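Local coordinates for protein thioredoxin (TrxA-1) (Sulfolobus solfataricus, PDB 3TCO) that probably reduces protein disulfides as a thioredoxin, passing electrons through a redox-active pair of cysteines at the start of a helix, at residues L23-C28 with A54-L59; A30-P35 with N60-Q65. One frame throughout, in Å; residues are numbered along the deposited sequence.

How the contacts relate
After strand 7-8 and helix 14-20 the chain enters strand 23-29, passes through the turn ahead of helix 34-49, returns along strand 55-60 and turns again into helix 65-70. Contact 1 (23-28 with 54-59) closes the beta-alpha-beta crossover, bringing two parallel strands together across 25 intervening residues, 16 of them helical. Contact 2 (30-35 with 60-65) joins the ends and turns that follow those strands. The segments alternate along the chain, so the contacts cross instead of nesting. Their centres lie 15 Å apart, contact 1 in the core and contact 2 at the surface, and they touch where L59 packs on N64 and C28 on V61.

Contact 1: residues L23-C28 with A54-L59; sequences LVLVDC and AVFGRL
L23 O accepts the first of five backbone hydrogen bonds, from V55 N at 3.0 Å, and the shared direction of the two strands follows from the pattern: V55 O receives L25 N, L25 O receives G57 N, G57 O receives D27 N and D27 O receives L59 N. The short strand axes run 27° from parallel. The bonds differ in approach: L25 N comes almost head-on to V55 O, at 2.8 Å, whereas D27 N and L59 N reach their acceptors from above the carbonyl planes. Alpha-carbon hydrogens add weaker contacts, such as C28 CA to L59 O at 3.2 Å.

Among side chains, L25 and F56 lie side by side on one sheet face. With CG beside the backbone N (chi1 -66°), L25 puts CD1 over the centre of the F56 ring, 4.0 Å from the centroid and 11° off its normal, a CH-pi contact; Y43 of helix 34-49 meets the same ring edge-to-face. Replacing F56 with alanine is likely to leave L25 CD1 and the Y43 ring without their aromatic partner and to open a gap beneath helix 34-49. On the other face V26, whose register partner G57 has no side chain, turns CG1 diagonally to L59 CB at 3.7 Å, and C28 SG meets L59 CD2 at 4.0 Å. At the start of the pair, L23 CD2 touches A54 CB at 3.6 Å.

The opposite charges of D27 and R58 do not meet. R58 NE, 6.1 Å from D27 OD2, is hydrogen-bonded instead to T6 OG1, while the buried D27 carboxylate has E40 as a close like-charged neighbour. The chemistry thus implies a central parallel strand pair of the thioredoxin fold, tied by backbone polarity and clothed in apolar side chains, with one acid left inside near the redox-active cysteines.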
ATOM      1  N   LEU A  23       5.934   9.908  -1.208  1.00 14.69           N
ATOM      2  CA  LEU A  23       5.618   8.571  -1.684  1.00 13.07           C
ATOM      3  C   LEU A  23       4.817   7.802  -0.653  1.00 13.21           C
ATOM      4  O   LEU A  23       5.251   7.622   0.496  1.00 13.26           O
ATOM      5  CB  LEU A  23       6.900   7.788  -2.022  1.00 12.97           C
ATOM      6  CG  LEU A  23       6.713   6.280  -2.274  1.00 12.99           C
ATOM      7  CD1 LEU A  23       5.864   6.059  -3.539  1.00 12.34           C
ATOM      8  CD2 LEU A  23       8.070   5.595  -2.450  1.00 13.21           C
ATOM      9  N   VAL A  24       3.649   7.330  -1.075  1.00 12.63           N
ATOM     10  CA  VAL A  24       2.782   6.568  -0.191  1.00 12.19           C
ATOM     11  C   VAL A  24       2.265   5.337  -0.921  1.00 12.40           C
ATOM     12  O   VAL A  24       1.717   5.443  -2.024  1.00 12.78           O
ATOM     13  CB  VAL A  24       1.560   7.394   0.274  1.00 13.51           C
ATOM     14  CG1 VAL A  24       0.697   6.552   1.222  1.00 14.28           C
ATOM     15  CG2 VAL A  24       2.015   8.676   0.999  1.00 11.09           C
ATOM     16  N   LEU A  25       2.470   4.172  -0.315  1.00 11.59           N
ATOM     17  CA  LEU A  25       1.994   2.914  -0.884  1.00 12.56           C
ATOM     18  C   LEU A  25       0.823   2.462  -0.037  1.00 12.20           C
ATOM     19  O   LEU A  25       0.761   2.755   1.157  1.00 11.53           O
ATOM     20  CB  LEU A  25       3.092   1.838  -0.872  1.00 12.09           C
ATOM     21  CG  LEU A  25       4.301   2.105  -1.776  1.00 13.40           C
ATOM     22  CD1 LEU A  25       5.344   2.928  -1.015  1.00 13.35           C
ATOM     23  CD2 LEU A  25       4.907   0.777  -2.211  1.00 13.78           C
ATOM     24  N   VAL A  26      -0.108   1.745  -0.651  1.00 12.42           N
ATOM     25  CA  VAL A  26      -1.279   1.281   0.078  1.00 13.71           C
ATOM     26  C   VAL A  26      -1.566  -0.175  -0.244  1.00 14.29           C
ATOM     27  O   VAL A  26      -2.007  -0.491  -1.346  1.00 16.19           O
ATOM     28  CB  VAL A  26      -2.544   2.119  -0.279  1.00 15.30           C
ATOM     29  CG1 VAL A  26      -3.713   1.694   0.618  1.00 15.37           C
ATOM     30  CG2 VAL A  26      -2.263   3.608  -0.118  1.00 13.71           C
ATOM     31  N   ASP A  27      -1.288  -1.055   0.712  1.00 13.58           N
ATOM     32  CA  ASP A  27      -1.535  -2.485   0.540  1.00 15.04           C
ATOM     33  C   ASP A  27      -3.011  -2.721   0.901  1.00 14.86           C
ATOM     34  O   ASP A  27      -3.399  -2.607   2.056  1.00 13.92           O
ATOM     35  CB  ASP A  27      -0.600  -3.293   1.459  1.00 14.15           C
ATOM     36  CG  ASP A  27      -0.980  -4.777   1.550  1.00 17.32           C
ATOM     37  OD1 ASP A  27      -1.678  -5.297   0.661  1.00 17.51           O
ATOM     38  OD2 ASP A  27      -0.560  -5.426   2.520  1.00 21.14           O
ATOM     39  N   CYS A  28      -3.829  -2.976  -0.115  1.00 14.13           N
ATOM     40  CA  CYS A  28      -5.255  -3.236   0.077  1.00 14.26           C
ATOM     41  C   CYS A  28      -5.362  -4.741   0.346  1.00 15.97           C
ATOM     42  O   CYS A  28      -5.003  -5.567  -0.503  1.00 15.34           O
ATOM     43  CB  CYS A  28      -6.011  -2.818  -1.181  1.00 14.20           C
ATOM     44  SG  CYS A  28      -5.804  -1.028  -1.565  1.00 17.60           S
ATOM     45  N   ALA A  54       9.314   6.645   3.096  1.00 13.55           N
ATOM     46  CA  ALA A  54       8.048   6.552   2.368  1.00 11.84           C
ATOM     47  C   ALA A  54       7.059   5.905   3.310  1.00 12.81           C
ATOM     48  O   ALA A  54       7.459   5.159   4.204  1.00 14.63           O
ATOM     49  CB  ALA A  54       8.192   5.707   1.121  1.00 10.42           C
ATOM     50  N   VAL A  55       5.775   6.192   3.116  1.00 12.32           N
ATOM     51  CA  VAL A  55       4.747   5.629   3.969  1.00 11.17           C
ATOM     52  C   VAL A  55       4.145   4.381   3.341  1.00 13.38           C
ATOM     53  O   VAL A  55       3.739   4.384   2.173  1.00 11.06           O
ATOM     54  CB  VAL A  55       3.633   6.663   4.241  1.00 13.36           C
ATOM     55  CG1 VAL A  55       2.515   6.030   5.098  1.00 11.90           C
ATOM     56  CG2 VAL A  55       4.234   7.885   4.946  1.00 12.14           C
ATOM     57  N   PHE A  56       4.145   3.300   4.114  1.00 12.92           N
ATOM     58  CA  PHE A  56       3.597   2.035   3.658  1.00 14.30           C
ATOM     59  C   PHE A  56       2.277   1.795   4.381  1.00 12.56           C
ATOM     60  O   PHE A  56       2.224   1.172   5.441  1.00 11.47           O
ATOM     61  CB  PHE A  56       4.582   0.887   3.927  1.00 13.00           C
ATOM     62  CG  PHE A  56       5.781   0.886   2.995  1.00 14.18           C
ATOM     63  CD1 PHE A  56       6.713   1.915   3.040  1.00 12.61           C
ATOM     64  CD2 PHE A  56       5.962  -0.137   2.070  1.00 14.71           C
ATOM     65  CE1 PHE A  56       7.814   1.930   2.177  1.00 12.52           C
ATOM     66  CE2 PHE A  56       7.066  -0.134   1.197  1.00 15.08           C
ATOM     67  CZ  PHE A  56       7.990   0.898   1.251  1.00 12.23           C
ATOM     68  N   GLY A  57       1.213   2.303   3.780  1.00 12.38           N
ATOM     69  CA  GLY A  57      -0.101   2.161   4.363  1.00 12.84           C
ATOM     70  C   GLY A  57      -0.726   0.814   4.063  1.00 13.99           C
ATOM     71  O   GLY A  57      -0.285   0.089   3.171  1.00 13.09           O
ATOM     72  N   ARG A  58      -1.758   0.496   4.837  1.00 13.77           N
ATOM     73  CA  ARG A  58      -2.504  -0.739   4.679  1.00 15.65           C
ATOM     74  C   ARG A  58      -3.960  -0.341   4.777  1.00 15.19           C
ATOM     75  O   ARG A  58      -4.356   0.383   5.696  1.00 15.59           O
ATOM     76  CB  ARG A  58      -2.167  -1.743   5.791  1.00 16.97           C
ATOM     77  CG  ARG A  58      -0.729  -2.238   5.745  1.00 20.72           C
ATOM     78  CD  ARG A  58      -0.491  -3.415   6.682  1.00 24.77           C
ATOM     79  NE  ARG A  58      -0.613  -3.073   8.094  1.00 27.16           N
ATOM     80  CZ  ARG A  58      -1.631  -3.449   8.864  1.00 28.73           C
ATOM     81  NH1 ARG A  58      -2.619  -4.174   8.355  1.00 26.35           N
ATOM     82  NH2 ARG A  58      -1.644  -3.126  10.152  1.00 28.82           N
ATOM     83  N   LEU A  59      -4.744  -0.780   3.804  1.00 14.83           N
ATOM     84  CA  LEU A  59      -6.166  -0.478   3.795  1.00 14.70           C
ATOM     85  C   LEU A  59      -6.911  -1.812   3.789  1.00 14.12           C
ATOM     86  O   LEU A  59      -6.825  -2.572   2.824  1.00 14.74           O
ATOM     87  CB  LEU A  59      -6.536   0.318   2.543  1.00 14.17           C
ATOM     88  CG  LEU A  59      -7.976   0.837   2.404  1.00 15.56           C
ATOM     89  CD1 LEU A  59      -8.134   2.231   3.032  1.00 16.13           C
ATOM     90  CD2 LEU A  59      -8.309   0.900   0.917  1.00 14.72           C
TER

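Contact 2: residues A30-P35 with N60-Q65; sequences AEWCAP and NVDENQ
A30 meets the 60-65 loop through its methyl group, whose CB lies 4.1 Å from V61 CG2. The same CB sits 3.3 Å above the plane of the W32 indole, offset toward its rim, so the methyl lies against one face of the indole while touching V61. At E31 the link is made by water: one molecule accepts from E31 N and from N60 ND2, each at 2.8 Å. The N60 side chain can serve it because CG stands opposite the backbone N, while its OD1 turns back to take a weak bond from D62 N. The N60 backbone is also engaged: N64 ND2 donates to N60 O at 2.9 Å. E63 N reaches that same oxygen from the opposite face of its plane.

W32 makes the direct polar bond across the contact. With chi1 at 46°, its CG lies between the backbone N and the carbonyl carbon, and the indole extends to the aspartate. NE1 donates to D62 OD2 at 2.7 Å with an N-H...O angle of 161°, and the oxygen offers its syn lone pair. The carboxylate is tilted 27° against the ring, although OD2 itself lies near the ring plane. This bond would limit rotation of both exposed groups.

C33 closes the type I turn that begins at A30, with C33 N bonding A30 O at 3.2 Å, and occupies the N-cap position of helix 34-49. Its SG is joined to C36 in a disulfide. A tryptophan immediately before a CxxC pair at a helix start, held by an aspartate from a neighbouring loop, is characteristic of the thioredoxin redox site.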
ATOM      1  N   ALA A  30      -7.192  -8.127   3.159  1.00 17.27           N
ATOM      2  CA  ALA A  30      -8.268  -8.690   3.976  1.00 18.64           C
ATOM      3  C   ALA A  30      -7.710  -9.974   4.589  1.00 19.20           C
ATOM      4  O   ALA A  30      -6.923 -10.676   3.953  1.00 17.98           O
ATOM      5  CB  ALA A  30      -9.499  -8.992   3.125  1.00 19.44           C
ATOM      6  N   GLU A  31      -8.107 -10.280   5.821  1.00 19.72           N
ATOM      7  CA  GLU A  31      -7.599 -11.473   6.501  1.00 22.12           C
ATOM      8  C   GLU A  31      -7.950 -12.818   5.843  1.00 21.06           C
ATOM      9  O   GLU A  31      -7.214 -13.797   5.985  1.00 20.74           O
ATOM     10  CB  GLU A  31      -8.078 -11.486   7.958  1.00 24.85           C
ATOM     11  CG  GLU A  31      -7.110 -12.191   8.896  1.00 31.41           C
ATOM     12  CD  GLU A  31      -7.678 -12.404  10.285  1.00 34.48           C
ATOM     13  OE1 GLU A  31      -8.402 -11.512  10.781  1.00 36.59           O
ATOM     14  OE2 GLU A  31      -7.389 -13.461  10.890  1.00 38.37           O
ATOM     15  N   TRP A  32      -9.063 -12.865   5.117  1.00 18.82           N
ATOM     16  CA  TRP A  32      -9.504 -14.105   4.478  1.00 18.96           C
ATOM     17  C   TRP A  32      -8.818 -14.397   3.149  1.00 19.15           C
ATOM     18  O   TRP A  32      -9.079 -15.426   2.516  1.00 16.34           O
ATOM     19  CB  TRP A  32     -11.012 -14.048   4.231  1.00 15.59           C
ATOM     20  CG  TRP A  32     -11.462 -12.740   3.628  1.00 15.83           C
ATOM     21  CD1 TRP A  32     -12.086 -11.714   4.276  1.00 14.93           C
ATOM     22  CD2 TRP A  32     -11.392 -12.355   2.245  1.00 17.29           C
ATOM     23  NE1 TRP A  32     -12.424 -10.724   3.388  1.00 16.11           N
ATOM     24  CE2 TRP A  32     -12.011 -11.087   2.134  1.00 16.87           C
ATOM     25  CE3 TRP A  32     -10.873 -12.960   1.092  1.00 15.51           C
ATOM     26  CZ2 TRP A  32     -12.128 -10.410   0.911  1.00 18.42           C
ATOM     27  CZ3 TRP A  32     -10.989 -12.289  -0.127  1.00 18.36           C
ATOM     28  CH2 TRP A  32     -11.615 -11.023  -0.206  1.00 16.95           C
ATOM     29  N   CYS A  33      -7.953 -13.484   2.729  1.00 17.74           N
ATOM     30  CA  CYS A  33      -7.269 -13.591   1.454  1.00 17.48           C
ATOM     31  C   CYS A  33      -5.903 -14.267   1.577  1.00 18.74           C
ATOM     32  O   CYS A  33      -4.978 -13.728   2.187  1.00 18.20           O
ATOM     33  CB  CYS A  33      -7.186 -12.182   0.850  1.00 19.11           C
ATOM     34  SG  CYS A  33      -5.937 -11.843  -0.431  1.00 20.82           S
ATOM     35  N   ALA A  34      -5.805 -15.468   1.006  1.00 18.51           N
ATOM     36  CA  ALA A  34      -4.580 -16.265   1.054  1.00 18.74           C
ATOM     37  C   ALA A  34      -3.358 -15.534   0.487  1.00 19.39           C
ATOM     38  O   ALA A  34      -2.338 -15.438   1.165  1.00 20.26           O
ATOM     39  CB  ALA A  34      -4.787 -17.588   0.309  1.00 18.07           C
ATOM     40  N   PRO A  35      -3.443 -15.028  -0.762  1.00 18.80           N
ATOM     41  CA  PRO A  35      -2.333 -14.305  -1.395  1.00 19.60           C
ATOM     42  C   PRO A  35      -1.908 -13.093  -0.553  1.00 19.34           C
ATOM     43  O   PRO A  35      -0.727 -12.737  -0.501  1.00 18.74           O
ATOM     44  CB  PRO A  35      -2.910 -13.869  -2.743  1.00 20.69           C
ATOM     45  CG  PRO A  35      -4.005 -14.847  -3.011  1.00 21.12           C
ATOM     46  CD  PRO A  35      -4.613 -15.080  -1.660  1.00 20.06           C
ATOM     47  N   ASN A  60      -7.593  -2.122   4.879  1.00 14.39           N
ATOM     48  CA  ASN A  60      -8.362  -3.354   4.903  1.00 15.52           C
ATOM     49  C   ASN A  60      -9.611  -3.037   4.080  1.00 15.43           C
ATOM     50  O   ASN A  60     -10.380  -2.134   4.421  1.00 14.98           O
ATOM     51  CB  ASN A  60      -8.729  -3.739   6.324  1.00 17.69           C
ATOM     52  CG  ASN A  60      -9.536  -5.007   6.373  1.00 17.43           C
ATOM     53  OD1 ASN A  60     -10.641  -5.058   5.837  1.00 18.92           O
ATOM     54  ND2 ASN A  60      -8.984  -6.043   7.003  1.00 16.09           N
ATOM     55  N   VAL A  61      -9.799  -3.758   2.981  1.00 16.31           N
ATOM     56  CA  VAL A  61     -10.925  -3.481   2.102  1.00 17.57           C
ATOM     57  C   VAL A  61     -12.309  -3.696   2.697  1.00 17.67           C
ATOM     58  O   VAL A  61     -13.236  -3.007   2.311  1.00 17.97           O
ATOM     59  CB  VAL A  61     -10.827  -4.261   0.752  1.00 16.33           C
ATOM     60  CG1 VAL A  61      -9.561  -3.834  -0.009  1.00 15.67           C
ATOM     61  CG2 VAL A  61     -10.826  -5.758   0.990  1.00 15.44           C
ATOM     62  N   ASP A  62     -12.466  -4.622   3.639  1.00 18.38           N
ATOM     63  CA  ASP A  62     -13.803  -4.821   4.205  1.00 19.67           C
ATOM     64  C   ASP A  62     -14.241  -3.686   5.121  1.00 19.94           C
ATOM     65  O   ASP A  62     -15.437  -3.488   5.324  1.00 19.89           O
ATOM     66  CB  ASP A  62     -13.906  -6.156   4.939  1.00 20.92           C
ATOM     67  CG  ASP A  62     -13.803  -7.326   4.002  1.00 21.04           C
ATOM     68  OD1 ASP A  62     -14.206  -7.164   2.828  1.00 21.49           O
ATOM     69  OD2 ASP A  62     -13.328  -8.399   4.435  1.00 25.87           O
ATOM     70  N   GLU A  63     -13.290  -2.940   5.673  1.00 20.68           N
ATOM     71  CA  GLU A  63     -13.652  -1.802   6.525  1.00 22.83           C
ATOM     72  C   GLU A  63     -13.547  -0.466   5.792  1.00 22.54           C
ATOM     73  O   GLU A  63     -13.853   0.580   6.364  1.00 23.66           O
ATOM     74  CB  GLU A  63     -12.778  -1.746   7.782  1.00 26.62           C
ATOM     75  CG  GLU A  63     -11.688  -2.781   7.848  1.00 33.54           C
ATOM     76  CD  GLU A  63     -11.042  -2.847   9.221  1.00 35.95           C
ATOM     77  OE1 GLU A  63     -11.785  -2.923  10.225  1.00 38.66           O
ATOM     78  OE2 GLU A  63      -9.794  -2.839   9.297  1.00 37.39           O
ATOM     79  N   ASN A  64     -13.134  -0.501   4.528  1.00 21.16           N
ATOM     80  CA  ASN A  64     -12.975   0.711   3.723  1.00 22.40           C
ATOM     81  C   ASN A  64     -13.520   0.493   2.316  1.00 22.97           C
ATOM     82  O   ASN A  64     -12.837   0.757   1.328  1.00 18.85           O
ATOM     83  CB  ASN A  64     -11.488   1.085   3.635  1.00 22.38           C
ATOM     84  CG  ASN A  64     -10.902   1.439   4.983  1.00 26.10           C
ATOM     85  OD1 ASN A  64     -11.192   2.501   5.534  1.00 27.44           O
ATOM     86  ND2 ASN A  64     -10.090   0.541   5.535  1.00 24.61           N
ATOM     87  N   GLN A  65     -14.760   0.018   2.230  1.00 23.57           N
ATOM     88  CA  GLN A  65     -15.360  -0.267   0.938  1.00 26.15           C
ATOM     89  C   GLN A  65     -15.382   0.910  -0.023  1.00 25.35           C
ATOM     90  O   GLN A  65     -15.048   0.767  -1.202  1.00 26.25           O
ATOM     91  CB  GLN A  65     -16.770  -0.831   1.131  1.00 28.67           C
ATOM     92  CG  GLN A  65     -16.765  -2.187   1.811  1.00 33.06           C
ATOM     93  CD  GLN A  65     -18.154  -2.771   2.009  1.00 37.37           C
ATOM     94  OE1 GLN A  65     -18.973  -2.233   2.765  1.00 39.34           O
ATOM     95  NE2 GLN A  65     -18.427  -3.882   1.328  1.00 38.39           N
TER
HETATM   96  O   HOH W   1      -9.868  -8.694   7.350  1.00 19.39           O